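Long-range contacts in uncharacterized protein Dfer_1899 (Dyadobacter fermentans, PDB 5HX0), which is of unknown function but folds as a six-bladed sialidase-like beta-propeller, consistent with binding or processing a carbohydrate ligand: residues A59-I64 with S382-V387; I71-R76 with V99-K104; G170-S175 with L186-I191; I220-A225 with H238-D243; V324-G329 with R340-E345. One frame throughout, in Å; residues are numbered along the deposited sequence.

Contact 1 of 5, residues A59-I64 with S382-V387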
# COMPACT_ATOMS: atom_id res chain seq x y z
N ALA A 59 1.19 10.41 11.63
CA ALA A 59 2.15 10.55 12.72
C ALA A 59 3.59 10.36 12.23
O ALA A 59 3.84 9.87 11.13
CB ALA A 59 1.84 9.55 13.84
N PHE A 60 4.54 10.75 13.10
CA PHE A 60 5.96 10.47 12.96
C PHE A 60 6.54 11.11 11.69
O PHE A 60 6.96 10.39 10.77
CB PHE A 60 6.20 8.94 12.94
CG PHE A 60 5.37 8.18 13.99
CD1 PHE A 60 5.41 8.57 15.33
CD2 PHE A 60 4.56 7.12 13.62
CE1 PHE A 60 4.64 7.90 16.30
CE2 PHE A 60 3.77 6.45 14.58
CZ PHE A 60 3.82 6.83 15.93
N PRO A 61 6.59 12.43 11.59
CA PRO A 61 7.07 13.06 10.35
C PRO A 61 8.58 13.20 10.28
O PRO A 61 9.30 13.25 11.30
CB PRO A 61 6.41 14.44 10.39
CG PRO A 61 6.45 14.78 11.92
CD PRO A 61 6.16 13.44 12.60
N SER A 62 9.09 13.22 9.05
CA SER A 62 10.41 13.77 8.79
C SER A 62 10.30 14.65 7.56
O SER A 62 9.35 14.53 6.78
CB SER A 62 11.49 12.68 8.62
OG SER A 62 11.24 11.89 7.48
N VAL A 63 11.25 15.57 7.40
CA VAL A 63 11.09 16.59 6.36
C VAL A 63 12.45 17.06 5.87
O VAL A 63 13.41 17.19 6.64
CB VAL A 63 10.19 17.74 6.88
CG1 VAL A 63 10.75 18.33 8.19
CG2 VAL A 63 10.03 18.83 5.84
N ILE A 64 12.53 17.30 4.55
CA ILE A 64 13.72 17.82 3.87
C ILE A 64 13.26 18.97 2.98
O ILE A 64 12.07 19.14 2.74
CB ILE A 64 14.42 16.74 3.03
CG1 ILE A 64 13.40 16.22 2.00
CG2 ILE A 64 14.91 15.56 3.93
CD1 ILE A 64 13.99 15.46 0.85
N SER A 382 8.43 20.62 12.32
CA SER A 382 7.25 19.79 12.16
C SER A 382 7.17 18.75 13.28
O SER A 382 8.16 18.46 13.96
CB SER A 382 7.26 19.07 10.79
OG SER A 382 8.19 17.99 10.81
N TYR A 383 5.98 18.20 13.47
CA TYR A 383 5.72 17.18 14.49
C TYR A 383 4.34 16.62 14.19
O TYR A 383 3.63 17.13 13.32
CB TYR A 383 5.80 17.74 15.93
CG TYR A 383 5.18 19.11 16.09
CD1 TYR A 383 3.81 19.26 16.33
CD2 TYR A 383 5.97 20.26 15.98
CE1 TYR A 383 3.24 20.52 16.47
CE2 TYR A 383 5.40 21.53 16.14
CZ TYR A 383 4.04 21.64 16.36
OH TYR A 383 3.49 22.89 16.50
N TYR A 384 3.96 15.54 14.89
CA TYR A 384 2.55 15.18 14.85
C TYR A 384 1.93 15.54 16.18
O TYR A 384 2.62 15.80 17.18
CB TYR A 384 2.32 13.69 14.46
CG TYR A 384 2.43 12.66 15.58
CD1 TYR A 384 3.67 12.29 16.09
CD2 TYR A 384 1.28 12.01 16.08
CE1 TYR A 384 3.78 11.31 17.10
CE2 TYR A 384 1.39 11.03 17.11
CZ TYR A 384 2.65 10.69 17.60
OH TYR A 384 2.79 9.74 18.61
N PHE A 385 0.60 15.66 16.17
CA PHE A 385 -0.05 16.37 17.26
C PHE A 385 -1.49 15.91 17.37
O PHE A 385 -2.05 15.29 16.47
CB PHE A 385 0.00 17.89 17.05
CG PHE A 385 0.08 18.66 18.33
CD1 PHE A 385 1.25 18.65 19.08
CD2 PHE A 385 -1.02 19.39 18.80
CE1 PHE A 385 1.34 19.35 20.28
CE2 PHE A 385 -0.95 20.09 19.99
CZ PHE A 385 0.23 20.07 20.74
N ASN A 386 -2.09 16.22 18.53
CA ASN A 386 -3.52 16.10 18.72
C ASN A 386 -3.91 17.11 19.79
O ASN A 386 -3.15 17.36 20.73
CB ASN A 386 -3.99 14.70 19.17
CG ASN A 386 -3.63 14.40 20.61
OD1 ASN A 386 -4.42 14.67 21.52
ND2 ASN A 386 -2.42 13.86 20.84
N VAL A 387 -5.09 17.71 19.60
CA VAL A 387 -5.75 18.54 20.61
C VAL A 387 -6.92 17.73 21.17
O VAL A 387 -7.29 16.70 20.58
CB VAL A 387 -6.20 19.88 20.01
CG1 VAL A 387 -5.02 20.69 19.54
CG2 VAL A 387 -7.19 19.66 18.87

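Contact 2 of 5, residues I71-R76 with V99-K104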
# COMPACT_ATOMS: atom_id res chain seq x y z
N ILE A 71 9.71 21.57 -0.36
CA ILE A 71 9.79 20.92 0.94
C ILE A 71 8.99 19.63 0.86
O ILE A 71 7.81 19.64 0.46
CB ILE A 71 9.24 21.85 2.03
CG1 ILE A 71 9.98 23.19 2.01
CG2 ILE A 71 9.30 21.18 3.42
CD1 ILE A 71 9.18 24.32 2.65
N VAL A 72 9.61 18.51 1.23
CA VAL A 72 8.96 17.20 1.17
C VAL A 72 8.88 16.67 2.59
O VAL A 72 9.92 16.45 3.23
CB VAL A 72 9.73 16.23 0.27
CG1 VAL A 72 8.95 14.88 0.18
CG2 VAL A 72 9.96 16.83 -1.10
N LEU A 73 7.67 16.42 3.08
CA LEU A 73 7.50 15.87 4.43
C LEU A 73 6.87 14.49 4.34
O LEU A 73 5.76 14.34 3.80
CB LEU A 73 6.67 16.81 5.31
CG LEU A 73 6.38 16.37 6.76
CD1 LEU A 73 6.12 17.60 7.65
CD2 LEU A 73 5.19 15.42 6.87
N ALA A 74 7.56 13.49 4.90
CA ALA A 74 7.10 12.10 4.91
C ALA A 74 6.48 11.80 6.26
O ALA A 74 6.94 12.31 7.28
CB ALA A 74 8.27 11.14 4.67
N PHE A 75 5.43 10.98 6.26
CA PHE A 75 4.85 10.56 7.53
C PHE A 75 4.16 9.22 7.35
O PHE A 75 3.96 8.72 6.24
CB PHE A 75 3.87 11.61 8.12
CG PHE A 75 2.68 11.93 7.23
CD1 PHE A 75 2.83 12.80 6.15
CD2 PHE A 75 1.43 11.40 7.49
CE1 PHE A 75 1.75 13.13 5.34
CE2 PHE A 75 0.34 11.73 6.69
CZ PHE A 75 0.50 12.59 5.62
N ARG A 76 3.86 8.60 8.49
CA ARG A 76 3.10 7.36 8.54
C ARG A 76 1.62 7.70 8.54
O ARG A 76 1.16 8.48 9.38
CB ARG A 76 3.44 6.57 9.81
CG ARG A 76 2.63 5.26 9.99
CD ARG A 76 2.89 4.68 11.40
NE ARG A 76 2.26 3.36 11.62
CZ ARG A 76 1.02 3.19 12.09
NH1 ARG A 76 0.24 4.24 12.36
NH2 ARG A 76 0.55 1.96 12.27
N VAL A 99 3.77 8.01 3.41
CA VAL A 99 3.22 8.98 2.47
C VAL A 99 3.90 10.33 2.67
O VAL A 99 4.64 10.54 3.64
CB VAL A 99 1.68 9.12 2.62
CG1 VAL A 99 0.98 7.77 2.40
CG2 VAL A 99 1.32 9.68 3.96
N SER A 100 3.62 11.26 1.76
CA SER A 100 4.22 12.59 1.85
C SER A 100 3.24 13.68 1.44
O SER A 100 2.33 13.45 0.64
CB SER A 100 5.48 12.72 0.96
OG SER A 100 5.10 12.60 -0.40
N VAL A 101 3.47 14.89 1.98
CA VAL A 101 2.87 16.11 1.45
C VAL A 101 4.02 17.07 1.20
O VAL A 101 5.14 16.87 1.69
CB VAL A 101 1.80 16.74 2.38
CG1 VAL A 101 0.53 15.84 2.44
CG2 VAL A 101 2.37 16.96 3.78
N LYS A 102 3.74 18.11 0.39
CA LYS A 102 4.78 19.00 -0.13
C LYS A 102 4.37 20.46 0.02
O LYS A 102 3.18 20.78 0.08
CB LYS A 102 5.08 18.70 -1.61
CG LYS A 102 5.61 17.29 -1.85
CD LYS A 102 5.72 16.97 -3.35
CE LYS A 102 6.53 15.67 -3.52
NZ LYS A 102 6.52 15.06 -4.89
N SER A 103 5.37 21.34 0.04
CA SER A 103 5.15 22.77 0.25
C SER A 103 6.28 23.55 -0.41
O SER A 103 7.41 23.08 -0.49
CB SER A 103 5.09 23.11 1.75
OG SER A 103 4.94 24.52 1.96
N LYS A 104 5.96 24.75 -0.89
CA LYS A 104 6.98 25.69 -1.31
C LYS A 104 7.42 26.62 -0.20
O LYS A 104 8.48 27.25 -0.31
CB LYS A 104 6.50 26.55 -2.48
CG LYS A 104 6.26 25.77 -3.75
CD LYS A 104 5.48 26.58 -4.77
CE LYS A 104 4.89 25.70 -5.87
NZ LYS A 104 3.76 24.85 -5.38

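Contact 3 of 5, residues G170-S175 with L186-I191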
# COMPACT_ATOMS: atom_id res chain seq x y z
N GLY A 170 14.03 -3.32 10.00
CA GLY A 170 14.20 -2.18 9.13
C GLY A 170 14.17 -2.48 7.64
O GLY A 170 14.38 -3.61 7.18
N TYR A 171 13.90 -1.43 6.87
CA TYR A 171 14.10 -1.41 5.43
C TYR A 171 14.24 0.04 5.01
O TYR A 171 13.72 0.93 5.69
CB TYR A 171 12.96 -2.09 4.66
CG TYR A 171 11.53 -1.96 5.20
CD1 TYR A 171 10.73 -0.86 4.86
CD2 TYR A 171 10.98 -2.96 5.96
CE1 TYR A 171 9.40 -0.78 5.32
CE2 TYR A 171 9.68 -2.89 6.43
CZ TYR A 171 8.90 -1.81 6.10
OH TYR A 171 7.60 -1.79 6.57
N VAL A 172 14.98 0.28 3.94
CA VAL A 172 15.31 1.64 3.49
C VAL A 172 14.98 1.74 2.01
O VAL A 172 15.36 0.87 1.22
CB VAL A 172 16.80 1.96 3.73
CG1 VAL A 172 17.10 3.40 3.33
CG2 VAL A 172 17.17 1.72 5.18
N LEU A 173 14.25 2.79 1.64
CA LEU A 173 14.04 3.13 0.24
C LEU A 173 14.98 4.26 -0.16
O LEU A 173 15.37 5.09 0.66
CB LEU A 173 12.59 3.55 0.01
CG LEU A 173 11.76 2.46 0.67
CD1 LEU A 173 10.52 3.04 1.23
CD2 LEU A 173 11.49 1.33 -0.28
N ARG A 174 15.28 4.33 -1.44
CA ARG A 174 16.26 5.26 -1.97
C ARG A 174 15.72 5.90 -3.24
O ARG A 174 15.15 5.22 -4.10
CB ARG A 174 17.55 4.50 -2.26
CG ARG A 174 18.80 5.24 -2.11
CD ARG A 174 19.98 4.25 -2.04
NE ARG A 174 21.22 4.99 -2.13
CZ ARG A 174 21.79 5.33 -3.27
NH1 ARG A 174 21.23 4.97 -4.43
NH2 ARG A 174 22.92 6.02 -3.27
N SER A 175 15.91 7.21 -3.38
CA SER A 175 15.52 7.90 -4.60
C SER A 175 16.69 8.72 -5.11
O SER A 175 17.32 9.46 -4.35
CB SER A 175 14.32 8.80 -4.39
OG SER A 175 14.03 9.53 -5.58
N LEU A 186 15.98 -1.72 0.45
CA LEU A 186 17.27 -2.26 0.86
C LEU A 186 17.16 -2.61 2.33
O LEU A 186 16.66 -1.81 3.12
CB LEU A 186 18.37 -1.22 0.66
CG LEU A 186 18.51 -0.73 -0.77
CD1 LEU A 186 19.60 0.32 -0.88
CD2 LEU A 186 18.80 -1.92 -1.67
N TYR A 187 17.65 -3.79 2.71
CA TYR A 187 17.55 -4.20 4.10
C TYR A 187 18.85 -3.91 4.84
O TYR A 187 19.92 -4.34 4.39
CB TYR A 187 17.19 -5.68 4.19
CG TYR A 187 15.81 -5.91 3.65
CD1 TYR A 187 14.69 -5.70 4.45
CD2 TYR A 187 15.61 -6.29 2.33
CE1 TYR A 187 13.42 -5.87 3.96
CE2 TYR A 187 14.33 -6.48 1.83
CZ TYR A 187 13.25 -6.27 2.66
OH TYR A 187 11.97 -6.44 2.18
N PRO A 188 18.81 -3.16 5.94
CA PRO A 188 20.02 -2.96 6.73
C PRO A 188 20.55 -4.29 7.22
O PRO A 188 19.80 -5.28 7.29
CB PRO A 188 19.54 -2.08 7.90
CG PRO A 188 18.37 -1.32 7.33
CD PRO A 188 17.69 -2.32 6.41
N PRO A 189 21.83 -4.37 7.57
CA PRO A 189 22.34 -5.61 8.14
C PRO A 189 21.67 -5.90 9.47
O PRO A 189 21.22 -5.00 10.19
CB PRO A 189 23.83 -5.33 8.32
CG PRO A 189 23.92 -3.83 8.48
CD PRO A 189 22.84 -3.30 7.57
N HIS A 190 21.58 -7.18 9.80
CA HIS A 190 21.38 -7.56 11.19
C HIS A 190 22.68 -7.33 11.94
O HIS A 190 23.75 -7.70 11.46
CB HIS A 190 20.96 -9.03 11.29
CG HIS A 190 21.06 -9.57 12.67
ND1 HIS A 190 22.15 -10.28 13.11
CD2 HIS A 190 20.22 -9.47 13.73
CE1 HIS A 190 21.97 -10.61 14.38
NE2 HIS A 190 20.81 -10.14 14.78
N ILE A 191 22.62 -6.71 13.11
CA ILE A 191 23.83 -6.45 13.88
C ILE A 191 23.87 -7.40 15.07
O ILE A 191 22.83 -7.79 15.62
CB ILE A 191 23.96 -4.97 14.32
CG1 ILE A 191 22.72 -4.52 15.10
CG2 ILE A 191 24.18 -4.08 13.09
CD1 ILE A 191 22.95 -3.24 15.91

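Contact 4 of 5, residues I220-A225 with H238-D243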
# COMPACT_ATOMS: atom_id res chain seq x y z
N ILE A 220 27.92 8.26 5.66
CA ILE A 220 26.61 8.45 6.30
C ILE A 220 26.62 7.74 7.65
O ILE A 220 26.91 6.54 7.73
CB ILE A 220 25.46 7.91 5.44
CG1 ILE A 220 25.52 8.49 4.03
CG2 ILE A 220 24.11 8.27 6.12
CD1 ILE A 220 24.46 7.94 3.15
N LEU A 221 26.25 8.48 8.69
CA LEU A 221 26.17 8.00 10.06
C LEU A 221 24.72 7.66 10.39
O LEU A 221 23.82 8.42 10.06
CB LEU A 221 26.66 9.07 11.03
CG LEU A 221 28.02 9.65 10.68
CD1 LEU A 221 28.33 10.84 11.56
CD2 LEU A 221 29.06 8.56 10.86
N TRP A 222 24.51 6.54 11.08
CA TRP A 222 23.16 6.11 11.43
C TRP A 222 23.23 5.40 12.77
O TRP A 222 23.89 4.36 12.88
CB TRP A 222 22.58 5.18 10.37
CG TRP A 222 21.12 4.86 10.54
CD1 TRP A 222 20.21 5.52 11.31
CD2 TRP A 222 20.42 3.78 9.91
NE1 TRP A 222 18.97 4.92 11.20
CE2 TRP A 222 19.08 3.85 10.34
CE3 TRP A 222 20.80 2.76 9.01
CZ2 TRP A 222 18.11 2.94 9.91
CZ3 TRP A 222 19.85 1.87 8.59
CH2 TRP A 222 18.51 1.96 9.03
N VAL A 223 22.59 5.95 13.80
CA VAL A 223 22.55 5.27 15.09
C VAL A 223 21.26 4.46 15.18
O VAL A 223 20.15 5.01 15.18
CB VAL A 223 22.66 6.26 16.26
CG1 VAL A 223 22.49 5.53 17.61
CG2 VAL A 223 24.01 6.98 16.19
N VAL A 224 21.41 3.13 15.27
CA VAL A 224 20.28 2.21 15.22
C VAL A 224 20.05 1.62 16.60
O VAL A 224 20.88 1.70 17.51
CB VAL A 224 20.48 1.07 14.19
CG1 VAL A 224 20.57 1.62 12.76
CG2 VAL A 224 21.71 0.22 14.56
N ALA A 225 18.88 1.01 16.77
CA ALA A 225 18.48 0.38 18.01
C ALA A 225 18.58 -1.12 17.85
O ALA A 225 18.42 -1.65 16.75
CB ALA A 225 17.05 0.76 18.39
N HIS A 238 23.78 1.65 18.59
CA HIS A 238 24.97 1.23 17.87
C HIS A 238 25.09 2.09 16.62
O HIS A 238 24.07 2.42 16.00
CB HIS A 238 24.88 -0.27 17.53
CG HIS A 238 24.60 -1.11 18.74
ND1 HIS A 238 25.61 -1.61 19.53
CD2 HIS A 238 23.44 -1.44 19.35
CE1 HIS A 238 25.08 -2.25 20.56
NE2 HIS A 238 23.77 -2.16 20.48
N LEU A 239 26.31 2.49 16.29
CA LEU A 239 26.54 3.33 15.11
C LEU A 239 26.81 2.46 13.89
O LEU A 239 27.75 1.65 13.89
CB LEU A 239 27.71 4.28 15.36
CG LEU A 239 28.11 5.18 14.18
CD1 LEU A 239 26.99 6.16 13.84
CD2 LEU A 239 29.39 5.93 14.51
N LEU A 240 26.02 2.65 12.84
CA LEU A 240 26.32 2.13 11.52
C LEU A 240 26.86 3.24 10.64
O LEU A 240 26.54 4.42 10.81
CB LEU A 240 25.10 1.52 10.84
CG LEU A 240 24.27 0.49 11.62
CD1 LEU A 240 23.19 -0.08 10.72
CD2 LEU A 240 25.15 -0.60 12.17
N ILE A 241 27.68 2.85 9.68
CA ILE A 241 28.29 3.79 8.75
C ILE A 241 28.15 3.24 7.34
O ILE A 241 28.37 2.04 7.11
CB ILE A 241 29.77 4.00 9.12
CG1 ILE A 241 29.90 4.75 10.46
CG2 ILE A 241 30.49 4.64 7.99
CD1 ILE A 241 31.33 5.05 10.87
N SER A 242 27.78 4.10 6.40
CA SER A 242 27.71 3.73 4.99
C SER A 242 28.72 4.55 4.20
O SER A 242 28.71 5.78 4.27
CB SER A 242 26.32 3.95 4.41
OG SER A 242 26.35 3.63 3.02
N ASP A 243 29.58 3.87 3.43
CA ASP A 243 30.50 4.54 2.52
C ASP A 243 30.04 4.50 1.08
O ASP A 243 30.81 4.85 0.18
CB ASP A 243 31.90 3.93 2.63
CG ASP A 243 32.57 4.26 3.94
OD1 ASP A 243 32.77 5.46 4.23
OD2 ASP A 243 32.89 3.31 4.69

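Contact 5 of 5, residues V324-G329 with R340-E345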
# COMPACT_ATOMS: atom_id res chain seq x y z
N VAL A 324 22.95 24.65 16.93
CA VAL A 324 22.22 23.41 16.66
C VAL A 324 20.85 23.49 17.33
O VAL A 324 20.77 23.63 18.56
CB VAL A 324 22.99 22.18 17.16
CG1 VAL A 324 22.19 20.90 16.88
CG2 VAL A 324 24.37 22.12 16.50
N LEU A 325 19.79 23.41 16.53
CA LEU A 325 18.43 23.34 17.06
C LEU A 325 18.11 21.89 17.42
O LEU A 325 18.08 21.02 16.54
CB LEU A 325 17.41 23.86 16.05
CG LEU A 325 15.95 23.78 16.53
CD1 LEU A 325 15.72 24.72 17.71
CD2 LEU A 325 15.01 24.12 15.37
N LEU A 326 17.91 21.63 18.71
CA LEU A 326 17.54 20.30 19.21
C LEU A 326 16.07 20.34 19.57
O LEU A 326 15.69 21.02 20.52
CB LEU A 326 18.39 19.94 20.44
CG LEU A 326 18.24 18.52 21.00
CD1 LEU A 326 18.84 17.50 20.05
CD2 LEU A 326 18.92 18.45 22.37
N SER A 327 15.22 19.64 18.82
CA SER A 327 13.80 19.63 19.13
C SER A 327 13.38 18.26 19.65
O SER A 327 13.98 17.24 19.29
CB SER A 327 12.96 20.02 17.91
OG SER A 327 13.23 19.17 16.82
N TYR A 328 12.35 18.25 20.48
CA TYR A 328 11.88 17.01 21.10
C TYR A 328 10.43 17.11 21.52
O TYR A 328 9.90 18.20 21.76
CB TYR A 328 12.73 16.63 22.33
CG TYR A 328 13.08 17.80 23.22
CD1 TYR A 328 14.19 18.59 22.93
CD2 TYR A 328 12.34 18.08 24.36
CE1 TYR A 328 14.54 19.66 23.74
CE2 TYR A 328 12.69 19.17 25.19
CZ TYR A 328 13.79 19.94 24.87
OH TYR A 328 14.18 21.01 25.65
N GLY A 329 9.78 15.95 21.63
CA GLY A 329 8.45 15.90 22.18
C GLY A 329 8.48 15.99 23.69
O GLY A 329 9.44 15.58 24.35
N ARG A 340 15.73 23.36 22.27
CA ARG A 340 16.75 24.27 22.77
C ARG A 340 17.85 24.40 21.72
O ARG A 340 18.04 23.50 20.91
CB ARG A 340 17.31 23.82 24.13
CG ARG A 340 17.78 22.37 24.21
CD ARG A 340 18.09 21.96 25.67
NE ARG A 340 16.88 21.80 26.49
CZ ARG A 340 16.86 21.84 27.82
NH1 ARG A 340 17.98 22.05 28.50
NH2 ARG A 340 15.71 21.69 28.47
N ILE A 341 18.54 25.53 21.72
CA ILE A 341 19.57 25.79 20.72
C ILE A 341 20.93 25.61 21.38
O ILE A 341 21.26 26.35 22.32
CB ILE A 341 19.42 27.19 20.11
CG1 ILE A 341 18.09 27.31 19.36
CG2 ILE A 341 20.62 27.50 19.20
CD1 ILE A 341 17.89 28.70 18.73
N LEU A 342 21.70 24.65 20.90
CA LEU A 342 23.00 24.33 21.47
C LEU A 342 24.09 25.08 20.71
O LEU A 342 23.91 25.51 19.57
CB LEU A 342 23.25 22.83 21.41
CG LEU A 342 22.14 21.92 21.95
CD1 LEU A 342 22.60 20.48 21.93
CD2 LEU A 342 21.75 22.35 23.38
N ASN A 343 25.25 25.23 21.36
CA ASN A 343 26.40 25.75 20.64
C ASN A 343 26.84 24.74 19.57
O ASN A 343 26.35 23.60 19.51
CB ASN A 343 27.55 26.11 21.60
CG ASN A 343 28.00 24.93 22.47
OD1 ASN A 343 27.90 23.77 22.08
ND2 ASN A 343 28.51 25.24 23.67
N ALA A 344 27.78 25.16 18.71
CA ALA A 344 28.15 24.35 17.54
C ALA A 344 28.60 22.95 17.94
O ALA A 344 28.30 21.97 17.24
CB ALA A 344 29.23 25.06 16.74
N GLU A 345 29.32 22.82 19.05
CA GLU A 345 29.83 21.51 19.43
C GLU A 345 28.87 20.73 20.34
O GLU A 345 29.20 19.62 20.77
CB GLU A 345 31.20 21.68 20.09
CG GLU A 345 32.25 22.19 19.09
CD GLU A 345 32.46 21.25 17.91
OE1 GLU A 345 32.62 20.04 18.15
OE2 GLU A 345 32.46 21.72 16.73

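Contact 1 of 5, residues A59-I64 with S382-V387
Ala59 puts its methyl group over one face of the Tyr384 ring, CB of Ala59 lying 3.5 Å from the ring centroid of Tyr384 in a CH-pi contact. Tyr384 CG sits between its backbone N and carbonyl carbon (chi1 83°), which turns the ring over Ala59. The same methyl also lies over the ring of its neighbour Phe60. That ring runs alongside Tyr384, pointing the same way, with the planes turned 66° apart; Phe60 CE1 comes to 3.6 Å from Tyr384 CE1. Further along, Pro61 lays its ring against the other backbone, CG reaching 3.6 Å from Tyr383 CA. Ser382 brings its OG to the apolar edge of the contact, 3.7 Å from Val63 CG1, yet spends its hydrogen bond on Trp370 O. Tyr384 OH is held by Asp365 OD1, which fixes where the ring tip lies, while His91 meets the Phe60 ring edge-to-face. Strands 56-65 and 378-385 belong to the first and last blades of the propeller and run almost antiparallel (170°) without one hydrogen bond between these segments. The junction of the two blades here therefore rests on aromatic and apolar packing, with each hydroxyl satisfied by partners elsewhere.

Contact 2 of 5, residues I71-R76 with V99-K104
Val99 O takes the N-H of Phe75, 2.8 Å from Phe75 N, and also receives the CA-H of Ala74, with Ala74 CA 3.2 Å away. The second bond of this hydrogen-bonded pair is almost perfectly straight: Val99 N gives to Phe75 O at 2.9 Å with an angle of 179° at the hydrogen. Leu73 with Val101 and Ile71 with Ser103 repeat the pair of N-H...O bonds, and the non-hydrogen-bonded pairs Val72-Lys102 and Ala74-Ser100 fall between them. On the Phe75 side of the sheet, CG lies between the backbone N and the carbonyl carbon (chi1 60°), a torsion that swings the ring across to the partner strand. Val99 CG2 then sits over one ring face, 3.6 Å from the centroid of Phe75, while Val101 CG1 arrives at the ring edge, 4.2 Å from Phe75 CE1. Ser103 OG, tied to Gly106 N and Thr108 O, opens an Asp-box turn, the BNR-repeat motif, which Trp109 closes. These are the two middle strands of the first blade. Their paired backbone groups are satisfied within the sheet, leaving mainly apolar groups to face the adjoining blades, while Lys102 directs its charge to Glu114 of strand 114-117.

Contact 3 of 5, residues G170-S175 with L186-I191
At the outer edge of a propeller blade, the short strand 183-186 pairs with strand 165-175, and Val172 with Leu186 is the pair that ends it. Both backbone bonds are 2.8 Å long, Val172 N to Leu186 O and Leu186 N to Val172 O, the latter nearly straight at 171°. Past Leu186 the chain gives up strand geometry but stays close to its neighbour. Tyr187 has CG anti to its carbonyl carbon (chi1 -66°), which carries the ring back toward the strand. There its edge meets Gly170 O, 3.5 Å from Tyr187 CD1, and CE1 of Tyr187 touches CB of Tyr171 at 3.9 Å. Pro188 also bears on the strand: its CD lies 3.6 Å from Gly170 O, and its CG meets Val172 CG2 at 3.9 Å. This is where the chain departs from one blade for the next, and both Val172 and Pro188 also rest on Trp222 of the following blade's strand 220-229. Leu186 CD1 brushes the extended chain of Arg174 at CD, 4.1 Å away; Arg174 NE goes on to Lys245 O. The Tyr171 ring stacks on His119, and its OH bonds to Ser124 OG.

Contact 4 of 5, residues I220-A225 with H238-D243
Val224 and Leu240 meet at the heart of a beta hairpin, the two middle strands 220-229 and 234-242 of one propeller blade. Packing is tight here. Leu240 CD1 lies 3.7 Å from Val224 CG1, the two side chains crossing at about a right angle, and the same CD1 reaches Trp222 CE3 at 4.1 Å. The indole, with CG anti to its backbone N (chi1 -171°), runs alongside Leu240 and points the same way, and it carries Val224 CG1 over the centre of one face. Six backbone hydrogen bonds hold the strands together, the shortest being Leu240 N to Trp222 O at 2.7 Å. The other side of the sheet is just as closely packed: Leu221 CD2 lies beside Ile241 CG1 at 3.9 Å, and Val223 CG2 touches Leu239 CD1 at the same 3.9 Å. Each side has a blade to lean on. Trp222 and Ile220 reach strand 137-145, whereas Val223 and Leu221 reach strand 262-270. The loose end is at Asp243, which is exposed, leaves the strand and turns to Arg219 in a salt bridge instead of touching the partner segment. Next to it Ser242, though still paired with Ile220, opens an Asp-box turn, its OG bonding Gly246 N and Thr248 O and Trp249 closing the turn. At the opposite end the His238 ring is fixed through both nitrogens, ND1 to Tyr251 OH and NE2 to Ser236 OG, while its backbone O accepts Val224 N at 2.8 Å.

Contact 5 of 5, residues V324-G329 with R340-E345
Tyr328 and Arg340 both place CG between the backbone N and the carbonyl carbon (chi1 51° for Arg340), and the arginine chain then bends at chi3, 73°, to bring its NE up to the phenol. Arg340 NE donates to Tyr328 OH at 2.9 Å with an angle of 160° at the hydrogen. The oxygen lies in the guanidinium plane, at its edge, and the tyrosine ring is turned obliquely to that plane. Glu354 OE2 binds both partners, as a salt bridge to Arg340 NH2 and a hydrogen bond to Tyr328 OH, while Arg340 NH1 goes to Phe349 O. The guanidinium is thus gripped at all three nitrogens, which fixes its rotation, and Phe309 adds a cation-pi contact. Behind it the backbones pair in register. Leu326 N to Arg340 O measures 2.9 Å, and Leu342 N to Val324 O 2.7 Å. Leu326 CD2 approaches Leu342 CD1 at 4.2 Å on the side of the sheet that carries Arg340, and Leu325 CD1 meets Ile341 CG1 at 3.9 Å on the other. The hairpin forms the middle of its blade: strand 314-318 flanks 324-330, strand 354-358 flanks 336-342, and Leu325 packs on Val379 and Val381 of strand 378-385 in the last blade.

Overall arrangement
Contacts 2, 4 and 5 are pairs of middle strands from three separate blades, contact 3 is the outer edge of another, and contact 1 joins the first blade to the last. Strand 56-65 of contact 1 neighbours strand 71-79 of contact 2 in one sheet, with a backbone hydrogen bond of 2.8 Å between Ser62 O and Ala74 N. Contacts 3 and 4 adjoin across a blade boundary, Pro188 CG 3.7 Å from Trp222 CH2. Contacts 3 and 5 lie on opposite sides of the chain's centre, about 28 Å between centres. A bound acetate lies about 4 Å from the Phe60 side chain, and an acetate lies equally near that of Leu221; these probably come from the crystallisation liquor, though they may mark pockets.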